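Local structure of FMN Adenylyltransferase (Candida glabrata, 3FWK) at residues Ser64-Gly68 against Phe124-Thr128. The protein transfers the adenylyl group of ATP to FMN, making FAD in the last step of flavin cofactor biosynthesis. Residues are numbered along the deposited sequence; the frame is centred on the assembly and turned at random.
Sequences SYNGG and FIEET
Gly-67 brings the loop that follows strand 61-64 close against helix 119-131, its CA lying 5.1 Å from the CA of Ile-125, with a left-handed backbone conformation (phi 81°) that suits glycine. Ile-125 CG1 packs directly on Gly-67 CA at 3.7 Å. From there Ile-125 extends its CD1 tip over the preceding peptide, 3.5 Å from Asn-66 O, and it also meets Phe-111 of the neighbouring strand. Tyr-65 also points its CB toward the helix; with CG anti to the backbone N (chi1 -179°), the ring carries its hydroxyl up to the helix, while Gly-67 N sits over the ring centre. Tyr-65 OH donates to Thr-128 OG1 at 2.8 Å, the threonine oxygen lying near the plane of the ring at its edge. Thr-128 OG1 in turn donates to Phe-124 O, also 2.8 Å away, so two hydrogen bonds in series link the loop to the helix backbone. That carbonyl takes the helical N-H of Thr-128 as well, the two donors arriving from opposite faces of its plane.

The setting is the alpha/beta, Rossmann-like fold shared with the phosphoadenosine phosphosulfate reductase family. In its central sheet, strand 61-64 is followed by a glycine-bearing turn into helix 69-86; by analogy with relatives, the segment Ser-64 to Gly-68 probably belongs to the PP-loop that binds ATP phosphates. Asn-66 shapes the turn as an Asx turn, its OD1 accepting from Gly-68 N, the N-cap residue, at 3.0 Å, with a nearly straight N-H...O angle of 161°. Phe-124 brings its ring beside the same glycine: its CE2 lies 3.3 Å from Gly-67 O, and Thr-128 CG2 rests on one face of its ring, toward the rim.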
loop_
_atom_site.group_PDB
_atom_site.type_symbol
_atom_site.label_atom_id
_atom_site.label_comp_id
_atom_site.label_asym_id
_atom_site.label_seq_id
_atom_site.Cartn_x
_atom_site.Cartn_y
_atom_site.Cartn_z
ATOM N N SER A 64 3.326 -9.833 -0.728
ATOM C CA SER A 64 4.431 -8.947 -1.072
ATOM C C SER A 64 4.123 -7.526 -0.640
ATOM O O SER A 64 3.191 -6.917 -1.151
ATOM C CB SER A 64 4.732 -9.020 -2.579
ATOM O OG SER A 64 5.883 -8.215 -2.836
ATOM N N TYR A 65 4.886 -7.000 0.298
ATOM C CA TYR A 65 4.608 -5.719 0.925
ATOM C C TYR A 65 5.792 -4.804 0.867
ATOM O O TYR A 65 6.863 -5.143 1.393
ATOM C CB TYR A 65 4.215 -5.944 2.395
ATOM C CG TYR A 65 3.873 -4.694 3.176
ATOM C CD1 TYR A 65 2.672 -4.025 2.993
ATOM C CD2 TYR A 65 4.762 -4.238 4.188
ATOM C CE1 TYR A 65 2.387 -2.872 3.695
ATOM C CE2 TYR A 65 4.456 -3.135 4.936
ATOM C CZ TYR A 65 3.284 -2.446 4.673
ATOM O OH TYR A 65 2.928 -1.346 5.422
ATOM N N ASN A 66 5.618 -3.619 0.285
ATOM C CA ASN A 66 6.745 -2.690 0.132
ATOM C C ASN A 66 6.523 -1.363 0.822
ATOM O O ASN A 66 7.270 -0.400 0.552
ATOM C CB ASN A 66 7.077 -2.475 -1.339
ATOM C CG ASN A 66 5.924 -1.808 -2.111
ATOM O OD1 ASN A 66 5.056 -1.150 -1.525
ATOM N ND2 ASN A 66 5.898 -1.996 -3.435
ATOM N N GLY A 67 5.498 -1.285 1.669
ATOM C CA GLY A 67 5.249 -0.116 2.503
ATOM C C GLY A 67 4.546 1.044 1.821
ATOM O O GLY A 67 4.126 1.969 2.506
ATOM N N GLY A 68 4.369 0.969 0.497
ATOM C CA GLY A 68 3.737 2.048 -0.207
ATOM C C GLY A 68 2.227 2.027 -0.041
ATOM O O GLY A 68 1.651 1.023 0.423
ATOM N N PHE A 124 9.015 2.561 7.933
ATOM C CA PHE A 124 7.588 2.308 7.904
ATOM C C PHE A 124 7.280 0.822 7.716
ATOM O O PHE A 124 6.333 0.289 8.312
ATOM C CB PHE A 124 6.963 3.126 6.798
ATOM C CG PHE A 124 5.467 2.962 6.751
ATOM C CD1 PHE A 124 4.685 3.478 7.778
ATOM C CD2 PHE A 124 4.852 2.247 5.733
ATOM C CE1 PHE A 124 3.298 3.335 7.775
ATOM C CE2 PHE A 124 3.447 2.055 5.743
ATOM C CZ PHE A 124 2.695 2.611 6.777
ATOM N N ILE A 125 8.073 0.135 6.887
ATOM C CA ILE A 125 7.885 -1.319 6.712
ATOM C C ILE A 125 8.113 -2.038 8.041
ATOM O O ILE A 125 7.357 -2.935 8.410
ATOM C CB ILE A 125 8.801 -1.841 5.605
ATOM C CG1 ILE A 125 8.332 -1.263 4.246
ATOM C CG2 ILE A 125 8.833 -3.364 5.619
ATOM C CD1 ILE A 125 9.360 -1.429 3.124
ATOM N N GLU A 126 9.141 -1.634 8.775
ATOM C CA GLU A 126 9.401 -2.260 10.092
ATOM C C GLU A 126 8.263 -1.964 11.082
ATOM O O GLU A 126 7.791 -2.867 11.790
ATOM C CB GLU A 126 10.737 -1.728 10.599
ATOM C CG GLU A 126 11.868 -2.263 9.731
ATOM C CD GLU A 126 13.165 -1.445 9.775
ATOM O OE1 GLU A 126 13.314 -0.579 10.661
ATOM O OE2 GLU A 126 14.021 -1.645 8.876
ATOM N N GLU A 127 7.807 -0.714 11.095
ATOM C CA GLU A 127 6.741 -0.301 12.025
ATOM C C GLU A 127 5.465 -1.033 11.719
ATOM O O GLU A 127 4.756 -1.493 12.632
ATOM C CB GLU A 127 6.538 1.208 11.889
ATOM C CG GLU A 127 7.712 2.004 12.451
ATOM C CD GLU A 127 7.998 3.336 11.768
ATOM O OE1 GLU A 127 7.138 3.855 10.981
ATOM O OE2 GLU A 127 9.103 3.909 12.024
ATOM N N THR A 128 5.137 -1.177 10.444
ATOM C CA THR A 128 3.920 -1.882 10.113
ATOM C C THR A 128 4.016 -3.385 10.294
ATOM O O THR A 128 3.011 -4.022 10.627
ATOM C CB THR A 128 3.410 -1.473 8.774
ATOM O OG1 THR A 128 4.414 -1.633 7.833
ATOM C CG2 THR A 128 3.016 0.004 8.726
#